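Local coordinates for leucine-rich repeat protein (PDB 4ECN), which is of unknown function but, as an extracellular leucine-rich repeat protein, probably binds other proteins, at residues Pro315-Asp320 / Thr326-Ala331; Ile634-Asn639 / Ile663-Asp668; Val46-Asn51 / Asp76-Leu81; Ala531-Asp536 / Phe553-Asn558; Asn409-Met414 / Gln777-Gly782. One frame throughout, in Å; residues are numbered along the deposited sequence.

Contact 1: residues Pro315-Asp320 / Thr326-Ala331; sequences PGVDLD and TGLSLA. With NA (sodium ion), chain B.
Asp318 and Gly327 form the close-knit centre of this contact, with Asp318 N donating to Gly327 O at 3.0 Å along an almost straight line (172° at the hydrogen). In return, the carbonyl oxygen of Asp318 accepts from two backbone N-H groups: Thr326 N stands 2.7 Å from Asp318 O, Gly327 N stands 3.1 Å from the same Asp318 O, and both donors come from one face of its carbonyl plane. Two consecutive residues set against one define a classic beta bulge, here in the antiparallel hairpin of strands 317-319 and 325-329, whose first strand lies at one edge of the long mixed sheet in the leucine-rich repeat region. The bulge also engages a side chain, because Thr326 OG1 sits between its backbone N and carbonyl carbon (chi1 55°) and is thereby turned back to make a weak bond to Asp318 O. Further along, Ser329 N donates to Gly316 O through a more bent bond.

Side-chain contact is sparser. On the buried face Val317 CG2 approaches Leu328 CD1 at 4.0 Å, both residues resting on Trp302, while Leu328 also meets Leu274 of helix 266-280. The other face is partly open to solvent, and there Asp318 OD2 lies 4.0 Å from Gly327 CA. At the looser end of the hairpin, Asp320 CB touches Thr326 CG2 at 3.7 Å; Asp320 OD1 is taken up by the backbone N of Asn322 and of Arg324 in the connecting turn. Val317 O belongs to neither set of contacts: it binds the sodium ion at 2.6 Å, with Gln314 O as the other protein ligand.

Contact 2: residues Ile634-Asn639 / Ile663-Asp668; sequences IPNIFN and ISCSMD
Ile634 and Ile663 supply the apolar half of this contact, and they meet close to their backbones. The CG2 branch of Ile663 comes within 4.3 Å of Ile634 CB, and the same Ile663 CG2 also lies 3.8 Å from the carbonyl oxygen Ile634 O. With CG1 of Ile663 placed between its backbone N and carbonyl carbon (chi1 55°), it is the short methyl branch that touches, while the longer one leads away. A backbone hydrogen bond between Ile634 and Asn662 keeps the two chains close here.

Both segments belong to irregular loops that follow successive strands of a parallel sheet, 623-625 and 646-650, so the contact stacks one coil of the leucine-rich repeat solenoid on the next.

The second kind of contact is between an amide and a sulfur. Asn636 ND2 stands 3.6 Å from Cys665 SG, and Asn636 CG is 4.0 Å from that Cys665 SG; the sulfur lies over one face of the amide, toward its ND2 end, rather than at its edge. Turned away from its own backbone N (chi1 -165°), the Asn636 side chain carries the amide across to the neighbouring coil.

Hydrogen bonding fixes the amide from outside the two segments: Asn636 OD1 accepts from Lys671 N, and Asn636 ND2 donates to Asp669 O. Its backbone is shaped locally, Asn636 being the centre of an inverse gamma turn in which Ile637 N makes a weak bond to Pro635 O at 3.0 Å.

Contact 3: residues Val46-Asn51 / Asp76-Leu81; sequences VVMTHN and DKLQLL
Met48, a selenomethionine, faces Leu78 and Leu80 together and presents a different part of its chain to each. Its terminal methyl and a branch of Leu78 point at one another, tip to tip, with Met48 CE 4.0 Å from Leu78 CD2. Leu80 is met on the slant instead: its CD1 lies 4.2 Å from the selenium, Met48 SE. The bend at the end of the Met48 chain (chi3 -74°) makes this division possible, turning CE toward one leucine while the selenium itself faces the other.

The contact is purely apolar and made by side chains alone. Leu78 is further packed on Leu59 of strand 54-63, and Leu80 on Tyr85 of strand 83-93, so the methionine joins a wider buried layer. Strands 43-49 and 73-81 are not paired with each other; each is instead antiparallel to strand 54-63, in a sheet that curls. Alternate residues pointing inward from such strands to fill a shared interior are consistent with the beta-sandwich architecture of the transthyretin clan, to which this DUF4458 domain belongs.

Contact 4: residues Ala531-Asp536 / Phe553-Asn558; sequences AQLKAD and FYMGYN
Leu533 brings a single methyl, CD2, against both of its partners in the segment 553-558. Its first torsion, near trans (chi1 -166°), swings CD2 toward the loop after strand 552-554, where it comes 3.6 Å from Asn558 CB, the two side chains crossing at about a right angle. The same Leu533 CD2 lies 3.8 Å from Met555 CE, approached obliquely. Met555, a selenomethionine, starts with CG between its backbone N and carbonyl carbon (chi1 51°), and CG passes over one face of the Phe553 ring. A bend about its last torsion (chi3 -74°) then directs CE to the leucine.

Asn558 offers its aliphatic carbon to the helix and keeps its amide for backbone groups. Asn558 OD1 accepts from Asn525 N, while Asn558 ND2 donates to Ile522 O and, more weakly, to Met555 O at 3.0 Å. Phe553, Met555 and Asn558 fit the LxLxxN pattern of leucine-rich repeats, whose asparagine ties one turn to the previous one.

The contact lies within a beta-alpha-beta unit: helix 530-542 connects strand 519-521 to the parallel strand 552-554 and covers it, with Trp537 of that helix touching Met555 and Leu540 touching Phe553.

Contact 5: residues Asn409-Met414 / Gln777-Gly782; sequences NRNPEM and QLKAFG
Glu413 and Lys779 form a long salt bridge, Glu413 OE1 standing 3.5 Å from Lys779 NZ, with the two chains crossing at about a right angle. Asn411 completes the first shell: its amide comes across the lysine chain, Asn411 ND2 lying 4.1 Å from Lys779 CD. The ammonium group has a stronger partner outside the pair, since Lys779 NZ is hydrogen-bonded to Ser756 OG. With the glutamate exposed, the bridge sits at the solvent side of the contact.

The backbone of Glu413 is held by an Asx turn. Asn411 OD1 accepts from Glu413 N at 2.8 Å, the donor being tilted 32° from the carbonyl plane of the amide. The two ends of this amide thus have different roles, OD1 being directed into the turn while ND2 merely lies beside the lysine chain. A type I beta turn from Asn411 to Met414 overlaps it, its closing bond, Met414 N to Asn411 O, being weak at 3.3 Å.

On the other side, Lys779 immediately precedes strand 780-782 of the parallel sheet in the leucine-rich repeat solenoid, and its backbone is hydrogen-bonded to Ser756 and to Gln810, in the strands flanking it or next to them. The turn follows helix 402-409, which packs on the same strand: Leu403 and Ala407 touch Ala780. Just after that helix, Arg410 NH2 donates to Gln810 OE1.

Contacts 2, 3 and 4 are buried and rely mainly on side-chain packing, whereas contact 1 is partly buried and chiefly a matter of backbone hydrogen bonds, and contact 5 puts a charged pair at the surface. Contacts 1 and 4 reach the same mixed sheet, with centres about 31 Å apart: one is a hairpin at its edge, the other a helix covering an interior strand. Contacts 2 and 5 involve the later, parallel sheet, through loops between its strands and through one strand itself. Contact 5 spans 362 intervening residues, and contacts 2 and 4 are nested inside that loop. Contact 3 stands apart in a DUF4458 domain, its centre about 92 Å from that of contact 2.

Contact 1: residues Pro315-Asp320 / Thr326-Ala331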
# COMPACT_ATOMS: atom_id res chain seq x y z
N PRO A 315 4.65 -7.46 -14.63
CA PRO A 315 3.81 -6.62 -13.76
C PRO A 315 4.64 -6.07 -12.60
O PRO A 315 5.31 -6.85 -11.89
CB PRO A 315 2.70 -7.58 -13.31
CG PRO A 315 3.28 -8.95 -13.46
CD PRO A 315 4.24 -8.88 -14.59
N GLY A 316 4.69 -4.74 -12.51
CA GLY A 316 5.49 -4.02 -11.51
C GLY A 316 6.79 -3.43 -12.05
O GLY A 316 7.41 -2.57 -11.40
N VAL A 317 7.22 -3.88 -13.26
CA VAL A 317 8.45 -3.42 -13.92
C VAL A 317 8.08 -2.38 -14.96
O VAL A 317 7.20 -2.62 -15.80
CB VAL A 317 9.32 -4.56 -14.53
CG1 VAL A 317 10.53 -4.00 -15.26
CG2 VAL A 317 9.75 -5.57 -13.48
N ASP A 318 8.78 -1.24 -14.90
CA ASP A 318 8.68 -0.09 -15.79
C ASP A 318 10.05 0.05 -16.55
O ASP A 318 11.12 -0.13 -15.96
CB ASP A 318 8.28 1.19 -15.01
CG ASP A 318 7.01 1.05 -14.16
OD1 ASP A 318 5.90 1.17 -14.73
OD2 ASP A 318 7.14 0.81 -12.92
N LEU A 319 9.98 0.26 -17.88
CA LEU A 319 11.16 0.32 -18.75
C LEU A 319 11.26 1.64 -19.49
O LEU A 319 10.27 2.37 -19.62
CB LEU A 319 11.13 -0.82 -19.81
CG LEU A 319 10.92 -2.26 -19.35
CD1 LEU A 319 10.67 -3.14 -20.53
CD2 LEU A 319 12.09 -2.77 -18.53
N ASP A 320 12.48 1.92 -20.00
CA ASP A 320 12.72 3.10 -20.81
C ASP A 320 12.66 2.68 -22.29
O ASP A 320 12.60 1.48 -22.59
CB ASP A 320 14.05 3.81 -20.44
CG ASP A 320 15.39 3.13 -20.71
OD1 ASP A 320 15.46 2.27 -21.63
OD2 ASP A 320 16.39 3.54 -20.09
N THR A 326 13.55 0.93 -15.29
CA THR A 326 13.51 2.26 -14.66
C THR A 326 12.70 2.24 -13.37
O THR A 326 12.83 3.15 -12.53
CB THR A 326 12.95 3.29 -15.62
OG1 THR A 326 11.67 2.86 -16.10
CG2 THR A 326 13.89 3.54 -16.78
N GLY A 327 11.88 1.21 -13.22
CA GLY A 327 11.03 1.00 -12.06
C GLY A 327 10.89 -0.47 -11.74
O GLY A 327 10.78 -1.31 -12.63
N LEU A 328 10.92 -0.78 -10.46
CA LEU A 328 10.72 -2.13 -9.99
C LEU A 328 9.89 -2.10 -8.69
O LEU A 328 10.32 -1.45 -7.72
CB LEU A 328 12.08 -2.84 -9.79
CG LEU A 328 12.09 -4.19 -9.08
CD1 LEU A 328 11.31 -5.22 -9.86
CD2 LEU A 328 13.48 -4.68 -8.92
N SER A 329 8.71 -2.79 -8.68
CA SER A 329 7.87 -2.89 -7.48
C SER A 329 7.56 -4.35 -7.17
O SER A 329 6.92 -5.03 -7.97
CB SER A 329 6.58 -2.08 -7.60
OG SER A 329 5.81 -2.20 -6.42
N LEU A 330 8.01 -4.83 -6.01
CA LEU A 330 7.75 -6.20 -5.57
C LEU A 330 6.51 -6.23 -4.66
O LEU A 330 6.14 -7.28 -4.16
CB LEU A 330 8.96 -6.80 -4.87
CG LEU A 330 10.27 -6.81 -5.66
CD1 LEU A 330 11.35 -7.48 -4.86
CD2 LEU A 330 10.11 -7.52 -7.02
N ALA A 331 5.87 -5.07 -4.48
CA ALA A 331 4.68 -4.91 -3.65
C ALA A 331 3.52 -5.78 -4.18
O ALA A 331 3.27 -5.80 -5.39
CB ALA A 331 4.26 -3.45 -3.61
NA NA B . 4.99 -3.64 -16.83

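Contact 2: residues Ile634-Asn639 / Ile663-Asp668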
# COMPACT_ATOMS: atom_id res chain seq x y z
N ILE A 634 -5.82 25.50 25.56
CA ILE A 634 -5.68 25.75 24.13
C ILE A 634 -4.33 26.49 24.00
O ILE A 634 -4.15 27.53 24.66
CB ILE A 634 -6.89 26.50 23.49
CG1 ILE A 634 -8.20 25.69 23.61
CG2 ILE A 634 -6.62 26.86 22.01
CD1 ILE A 634 -9.41 26.55 23.80
N PRO A 635 -3.33 25.93 23.26
CA PRO A 635 -2.03 26.61 23.15
C PRO A 635 -2.12 27.90 22.31
O PRO A 635 -2.84 27.93 21.31
CB PRO A 635 -1.14 25.55 22.50
CG PRO A 635 -2.07 24.71 21.70
CD PRO A 635 -3.36 24.68 22.45
N ASN A 636 -1.41 28.97 22.73
CA ASN A 636 -1.40 30.26 22.02
C ASN A 636 -0.36 30.24 20.86
O ASN A 636 0.56 31.08 20.81
CB ASN A 636 -1.13 31.40 23.00
CG ASN A 636 -1.47 32.76 22.45
OD1 ASN A 636 -2.26 32.90 21.51
ND2 ASN A 636 -0.94 33.78 23.07
N ILE A 637 -0.54 29.29 19.91
CA ILE A 637 0.38 29.11 18.78
C ILE A 637 -0.27 29.49 17.43
O ILE A 637 0.31 29.21 16.38
CB ILE A 637 0.90 27.65 18.74
CG1 ILE A 637 -0.24 26.61 18.71
CG2 ILE A 637 1.87 27.40 19.90
CD1 ILE A 637 0.20 25.20 18.28
N PHE A 638 -1.44 30.18 17.46
CA PHE A 638 -2.14 30.61 16.24
C PHE A 638 -2.33 32.12 16.26
O PHE A 638 -1.97 32.75 17.25
CB PHE A 638 -3.49 29.88 16.08
CG PHE A 638 -3.42 28.40 16.36
CD1 PHE A 638 -2.85 27.53 15.44
CD2 PHE A 638 -3.91 27.87 17.54
CE1 PHE A 638 -2.78 26.16 15.69
CE2 PHE A 638 -3.82 26.50 17.80
CZ PHE A 638 -3.27 25.65 16.87
N ASN A 639 -2.84 32.72 15.17
CA ASN A 639 -3.07 34.16 15.10
C ASN A 639 -4.33 34.43 14.31
O ASN A 639 -4.37 34.11 13.14
CB ASN A 639 -1.87 34.90 14.49
CG ASN A 639 -1.90 36.42 14.56
OD1 ASN A 639 -2.69 37.05 15.29
ND2 ASN A 639 -1.00 37.04 13.82
N ILE A 663 -7.31 28.90 28.57
CA ILE A 663 -5.98 29.31 28.07
C ILE A 663 -5.02 29.59 29.25
O ILE A 663 -5.46 30.02 30.32
CB ILE A 663 -6.07 30.55 27.12
CG1 ILE A 663 -6.80 31.76 27.80
CG2 ILE A 663 -6.71 30.15 25.79
CD1 ILE A 663 -6.68 33.14 27.11
N SER A 664 -3.70 29.33 29.07
CA SER A 664 -2.71 29.56 30.14
C SER A 664 -2.18 31.02 30.17
O SER A 664 -1.69 31.47 31.21
CB SER A 664 -1.53 28.60 30.02
OG SER A 664 -1.10 28.46 28.67
N CYS A 665 -2.29 31.77 29.06
CA CYS A 665 -1.82 33.15 28.97
C CYS A 665 -2.93 34.14 29.37
O CYS A 665 -4.09 33.74 29.53
CB CYS A 665 -1.29 33.46 27.57
SG CYS A 665 -2.55 33.45 26.27
N SER A 666 -2.58 35.43 29.48
CA SER A 666 -3.51 36.50 29.77
C SER A 666 -4.39 36.78 28.54
O SER A 666 -4.01 36.43 27.42
CB SER A 666 -2.76 37.76 30.20
OG SER A 666 -1.85 38.18 29.19
N MSE A 667 -5.55 37.41 28.74
CA MSE A 667 -6.46 37.73 27.65
C MSE A 667 -5.80 38.71 26.65
O MSE A 667 -6.00 38.61 25.44
CB MSE A 667 -7.74 38.31 28.24
CG MSE A 667 -8.85 38.55 27.22
SE MSE A 667 -9.39 36.93 26.28
CE MSE A 667 -9.32 37.58 24.49
N ASP A 668 -4.97 39.61 27.19
CA ASP A 668 -4.25 40.65 26.44
C ASP A 668 -3.15 40.04 25.54
O ASP A 668 -2.83 40.62 24.49
CB ASP A 668 -3.64 41.65 27.43
CG ASP A 668 -4.64 42.09 28.49
OD1 ASP A 668 -5.65 42.76 28.13
OD2 ASP A 668 -4.46 41.71 29.68

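Contact 3: residues Val46-Asn51 / Asp76-Leu81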
# COMPACT_ATOMS: atom_id res chain seq x y z
N VAL A 46 17.01 -45.85 -24.11
CA VAL A 46 16.76 -44.78 -23.17
C VAL A 46 18.06 -43.96 -23.03
O VAL A 46 19.12 -44.48 -22.66
CB VAL A 46 16.22 -45.31 -21.81
CG1 VAL A 46 15.93 -44.17 -20.85
CG2 VAL A 46 14.97 -46.17 -22.02
N VAL A 47 17.96 -42.67 -23.37
CA VAL A 47 19.05 -41.70 -23.30
C VAL A 47 19.03 -41.09 -21.88
O VAL A 47 18.00 -40.57 -21.45
CB VAL A 47 18.93 -40.64 -24.43
CG1 VAL A 47 20.01 -39.56 -24.31
CG2 VAL A 47 18.99 -41.30 -25.80
N MSE A 48 20.15 -41.19 -21.16
CA MSE A 48 20.28 -40.67 -19.79
C MSE A 48 21.52 -39.82 -19.59
O MSE A 48 22.46 -39.90 -20.39
CB MSE A 48 20.36 -41.83 -18.79
CG MSE A 48 19.06 -42.56 -18.55
SE MSE A 48 19.46 -44.29 -17.75
CE MSE A 48 20.16 -45.23 -19.37
N THR A 49 21.55 -39.07 -18.47
CA THR A 49 22.69 -38.25 -18.06
C THR A 49 22.96 -38.46 -16.56
O THR A 49 22.05 -38.31 -15.74
CB THR A 49 22.47 -36.76 -18.39
OG1 THR A 49 21.24 -36.33 -17.80
CG2 THR A 49 22.46 -36.47 -19.88
N HIS A 50 24.20 -38.83 -16.21
CA HIS A 50 24.64 -39.05 -14.82
C HIS A 50 25.96 -38.30 -14.61
O HIS A 50 27.03 -38.79 -14.98
CB HIS A 50 24.78 -40.56 -14.49
CG HIS A 50 25.34 -40.87 -13.13
ND1 HIS A 50 24.68 -40.50 -11.96
CD2 HIS A 50 26.45 -41.58 -12.79
CE1 HIS A 50 25.42 -40.96 -10.96
NE2 HIS A 50 26.49 -41.62 -11.41
N ASN A 51 25.85 -37.08 -14.01
CA ASN A 51 26.94 -36.15 -13.70
C ASN A 51 27.81 -35.92 -14.96
O ASN A 51 28.98 -36.33 -15.01
CB ASN A 51 27.78 -36.63 -12.50
CG ASN A 51 27.06 -36.64 -11.17
OD1 ASN A 51 26.45 -37.64 -10.76
ND2 ASN A 51 27.15 -35.54 -10.43
N ASP A 76 13.91 -55.19 -20.19
CA ASP A 76 14.89 -56.07 -19.55
C ASP A 76 15.63 -55.32 -18.43
O ASP A 76 15.69 -54.08 -18.47
CB ASP A 76 15.91 -56.60 -20.59
CG ASP A 76 15.52 -57.75 -21.52
OD1 ASP A 76 14.78 -58.65 -21.08
OD2 ASP A 76 16.08 -57.83 -22.64
N LYS A 77 16.20 -56.04 -17.44
CA LYS A 77 16.98 -55.41 -16.36
C LYS A 77 18.18 -54.67 -16.93
O LYS A 77 18.86 -55.18 -17.83
CB LYS A 77 17.47 -56.44 -15.33
CG LYS A 77 16.58 -56.70 -14.11
CD LYS A 77 17.31 -57.69 -13.16
CE LYS A 77 16.62 -57.92 -11.83
NZ LYS A 77 17.47 -58.68 -10.87
N LEU A 78 18.46 -53.47 -16.41
CA LEU A 78 19.61 -52.69 -16.82
C LEU A 78 20.53 -52.45 -15.63
O LEU A 78 20.15 -51.73 -14.70
CB LEU A 78 19.16 -51.36 -17.46
CG LEU A 78 20.25 -50.30 -17.75
CD1 LEU A 78 21.30 -50.81 -18.72
CD2 LEU A 78 19.62 -49.01 -18.24
N GLN A 79 21.74 -53.03 -15.65
CA GLN A 79 22.68 -52.82 -14.56
C GLN A 79 23.35 -51.47 -14.71
O GLN A 79 23.96 -51.19 -15.74
CB GLN A 79 23.72 -53.94 -14.48
CG GLN A 79 24.53 -53.91 -13.18
CD GLN A 79 25.47 -55.08 -13.06
OE1 GLN A 79 25.34 -56.11 -13.74
NE2 GLN A 79 26.42 -54.97 -12.15
N LEU A 80 23.21 -50.63 -13.68
CA LEU A 80 23.79 -49.29 -13.62
C LEU A 80 24.44 -49.07 -12.29
O LEU A 80 24.08 -49.76 -11.34
CB LEU A 80 22.72 -48.21 -13.86
CG LEU A 80 22.13 -48.09 -15.25
CD1 LEU A 80 20.86 -47.29 -15.22
CD2 LEU A 80 23.12 -47.49 -16.22
N LEU A 81 25.35 -48.10 -12.19
CA LEU A 81 25.98 -47.81 -10.92
C LEU A 81 25.02 -46.94 -10.10
O LEU A 81 24.41 -46.02 -10.64
CB LEU A 81 27.35 -47.15 -11.10
CG LEU A 81 28.27 -47.24 -9.86
CD1 LEU A 81 29.66 -47.75 -10.24
CD2 LEU A 81 28.26 -45.92 -9.04

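Contact 4: residues Ala531-Asp536 / Phe553-Asn558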
# COMPACT_ATOMS: atom_id res chain seq x y z
N ALA A 531 13.54 5.02 24.19
CA ALA A 531 14.88 5.57 24.31
C ALA A 531 15.58 5.58 22.96
O ALA A 531 16.17 6.60 22.58
CB ALA A 531 15.69 4.76 25.33
N GLN A 532 15.45 4.47 22.21
CA GLN A 532 16.11 4.31 20.92
C GLN A 532 15.54 5.27 19.88
O GLN A 532 16.31 5.86 19.14
CB GLN A 532 16.01 2.86 20.44
CG GLN A 532 16.87 2.52 19.22
CD GLN A 532 18.32 2.89 19.36
OE1 GLN A 532 19.00 2.52 20.33
NE2 GLN A 532 18.83 3.62 18.38
N LEU A 533 14.23 5.44 19.84
CA LEU A 533 13.60 6.33 18.88
C LEU A 533 14.03 7.78 19.12
O LEU A 533 14.32 8.47 18.15
CB LEU A 533 12.08 6.21 18.93
CG LEU A 533 11.32 6.83 17.75
CD1 LEU A 533 11.83 6.32 16.39
CD2 LEU A 533 9.82 6.60 17.87
N LYS A 534 14.11 8.21 20.40
CA LYS A 534 14.51 9.58 20.78
C LYS A 534 15.95 9.82 20.28
O LYS A 534 16.21 10.85 19.67
CB LYS A 534 14.36 9.82 22.30
CG LYS A 534 14.57 11.27 22.75
CD LYS A 534 14.53 11.43 24.25
CE LYS A 534 14.75 12.87 24.67
NZ LYS A 534 14.81 13.04 26.15
N ALA A 535 16.82 8.84 20.47
CA ALA A 535 18.19 8.88 19.98
C ALA A 535 18.24 9.02 18.45
O ALA A 535 18.93 9.89 17.92
CB ALA A 535 18.92 7.62 20.40
N ASP A 536 17.49 8.15 17.74
CA ASP A 536 17.45 8.11 16.29
C ASP A 536 16.94 9.43 15.71
O ASP A 536 17.57 9.95 14.78
CB ASP A 536 16.59 6.94 15.81
CG ASP A 536 17.27 5.57 15.84
OD1 ASP A 536 18.54 5.52 15.85
OD2 ASP A 536 16.55 4.55 15.73
N PHE A 553 8.01 14.17 7.73
CA PHE A 553 8.41 13.15 8.66
C PHE A 553 7.15 12.47 9.27
O PHE A 553 6.38 13.09 10.00
CB PHE A 553 9.33 13.74 9.73
CG PHE A 553 9.99 12.75 10.66
CD1 PHE A 553 10.47 11.54 10.19
CD2 PHE A 553 10.21 13.07 12.00
CE1 PHE A 553 11.08 10.63 11.05
CE2 PHE A 553 10.83 12.17 12.86
CZ PHE A 553 11.27 10.95 12.38
N TYR A 554 6.91 11.21 8.87
CA TYR A 554 5.86 10.33 9.40
C TYR A 554 6.47 9.38 10.40
O TYR A 554 7.29 8.56 10.00
CB TYR A 554 5.18 9.53 8.29
CG TYR A 554 4.35 10.29 7.28
CD1 TYR A 554 3.06 10.74 7.60
CD2 TYR A 554 4.76 10.41 5.96
CE1 TYR A 554 2.25 11.35 6.65
CE2 TYR A 554 3.95 11.02 5.00
CZ TYR A 554 2.70 11.50 5.35
OH TYR A 554 1.89 12.10 4.43
N MSE A 555 6.12 9.49 11.67
CA MSE A 555 6.65 8.56 12.68
C MSE A 555 5.54 8.14 13.67
O MSE A 555 5.79 7.90 14.85
CB MSE A 555 7.86 9.15 13.41
CG MSE A 555 7.63 10.54 13.96
SE MSE A 555 8.79 10.85 15.46
CE MSE A 555 7.88 9.73 16.78
N GLY A 556 4.33 7.98 13.16
CA GLY A 556 3.19 7.54 13.95
C GLY A 556 3.24 6.08 14.33
O GLY A 556 4.02 5.33 13.75
N TYR A 557 2.42 5.66 15.30
CA TYR A 557 2.27 4.29 15.79
C TYR A 557 3.59 3.71 16.25
O TYR A 557 3.88 2.54 15.99
CB TYR A 557 1.65 3.39 14.72
CG TYR A 557 0.26 3.82 14.31
CD1 TYR A 557 -0.86 3.32 14.97
CD2 TYR A 557 0.07 4.70 13.26
CE1 TYR A 557 -2.14 3.71 14.60
CE2 TYR A 557 -1.22 5.10 12.88
CZ TYR A 557 -2.31 4.60 13.56
OH TYR A 557 -3.58 4.93 13.18
N ASN A 558 4.38 4.53 16.96
CA ASN A 558 5.68 4.18 17.50
C ASN A 558 5.67 4.32 19.01
O ASN A 558 4.59 4.28 19.60
CB ASN A 558 6.75 5.03 16.86
CG ASN A 558 7.18 4.50 15.54
OD1 ASN A 558 7.40 3.30 15.38
ND2 ASN A 558 7.37 5.39 14.58

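Contact 5: residues Asn409-Met414 / Gln777-Gly782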
# COMPACT_ATOMS: atom_id res chain seq x y z
N ASN A 409 -25.35 18.73 4.85
CA ASN A 409 -25.38 17.92 3.64
C ASN A 409 -26.51 18.32 2.72
O ASN A 409 -26.29 18.34 1.51
CB ASN A 409 -25.49 16.45 3.96
CG ASN A 409 -24.20 15.86 4.48
OD1 ASN A 409 -23.09 16.30 4.15
ND2 ASN A 409 -24.34 14.81 5.27
N ARG A 410 -27.69 18.71 3.27
CA ARG A 410 -28.80 19.15 2.42
C ARG A 410 -28.78 20.69 2.25
O ARG A 410 -29.78 21.26 1.82
CB ARG A 410 -30.17 18.66 2.93
CG ARG A 410 -30.60 19.21 4.26
CD ARG A 410 -31.94 18.65 4.66
NE ARG A 410 -32.25 19.08 6.02
CZ ARG A 410 -32.10 18.33 7.10
NH1 ARG A 410 -31.72 17.06 7.00
NH2 ARG A 410 -32.39 18.83 8.30
N ASN A 411 -27.64 21.36 2.54
CA ASN A 411 -27.49 22.80 2.33
C ASN A 411 -26.53 23.00 1.15
O ASN A 411 -25.35 22.70 1.27
CB ASN A 411 -27.02 23.53 3.60
CG ASN A 411 -26.95 25.05 3.48
OD1 ASN A 411 -26.91 25.62 2.38
ND2 ASN A 411 -26.91 25.75 4.61
N PRO A 412 -27.01 23.52 -0.01
CA PRO A 412 -26.11 23.69 -1.17
C PRO A 412 -25.14 24.87 -1.02
O PRO A 412 -24.20 24.98 -1.81
CB PRO A 412 -27.08 23.93 -2.34
CG PRO A 412 -28.46 23.57 -1.80
CD PRO A 412 -28.39 23.91 -0.36
N GLU A 413 -25.35 25.73 0.01
CA GLU A 413 -24.45 26.86 0.32
C GLU A 413 -23.17 26.40 1.07
O GLU A 413 -22.28 27.22 1.30
CB GLU A 413 -25.16 27.94 1.16
CG GLU A 413 -26.35 28.64 0.53
CD GLU A 413 -26.97 29.69 1.43
OE1 GLU A 413 -27.52 29.34 2.50
OE2 GLU A 413 -26.91 30.89 1.06
N MSE A 414 -23.10 25.11 1.49
CA MSE A 414 -21.97 24.52 2.22
C MSE A 414 -21.53 23.22 1.54
O MSE A 414 -22.37 22.51 0.99
CB MSE A 414 -22.35 24.28 3.69
CG MSE A 414 -22.61 25.56 4.50
SE MSE A 414 -23.63 25.27 6.19
CE MSE A 414 -23.96 27.16 6.78
N GLN A 777 -32.06 32.57 9.41
CA GLN A 777 -31.30 31.58 8.67
C GLN A 777 -31.23 30.25 9.39
O GLN A 777 -30.55 29.36 8.90
CB GLN A 777 -29.87 32.11 8.43
CG GLN A 777 -29.81 33.44 7.67
CD GLN A 777 -30.35 33.39 6.25
OE1 GLN A 777 -29.84 32.68 5.37
NE2 GLN A 777 -31.34 34.22 5.96
N LEU A 778 -31.94 30.09 10.53
CA LEU A 778 -31.93 28.82 11.25
C LEU A 778 -32.66 27.77 10.43
O LEU A 778 -33.86 27.91 10.21
CB LEU A 778 -32.55 28.96 12.66
CG LEU A 778 -32.44 27.71 13.59
CD1 LEU A 778 -30.99 27.46 14.04
CD2 LEU A 778 -33.33 27.85 14.81
N LYS A 779 -31.93 26.74 9.94
CA LYS A 779 -32.47 25.64 9.12
C LYS A 779 -32.72 24.34 9.94
O LYS A 779 -33.55 23.53 9.53
CB LYS A 779 -31.55 25.32 7.93
CG LYS A 779 -31.63 26.35 6.79
CD LYS A 779 -30.29 27.03 6.56
CE LYS A 779 -30.35 28.24 5.68
NZ LYS A 779 -29.04 28.96 5.66
N ALA A 780 -32.01 24.15 11.09
CA ALA A 780 -32.14 22.96 11.95
C ALA A 780 -31.86 23.28 13.39
O ALA A 780 -30.84 23.91 13.72
CB ALA A 780 -31.19 21.87 11.50
N PHE A 781 -32.74 22.80 14.27
CA PHE A 781 -32.56 22.99 15.70
C PHE A 781 -32.89 21.70 16.43
O PHE A 781 -33.90 21.08 16.14
CB PHE A 781 -33.44 24.14 16.20
CG PHE A 781 -33.05 24.57 17.59
CD1 PHE A 781 -31.93 25.37 17.80
CD2 PHE A 781 -33.77 24.14 18.69
CE1 PHE A 781 -31.56 25.74 19.08
CE2 PHE A 781 -33.39 24.49 19.98
CZ PHE A 781 -32.28 25.30 20.17
N GLY A 782 -32.04 21.32 17.38
CA GLY A 782 -32.22 20.12 18.19
C GLY A 782 -32.13 20.39 19.68
O GLY A 782 -31.23 21.09 20.14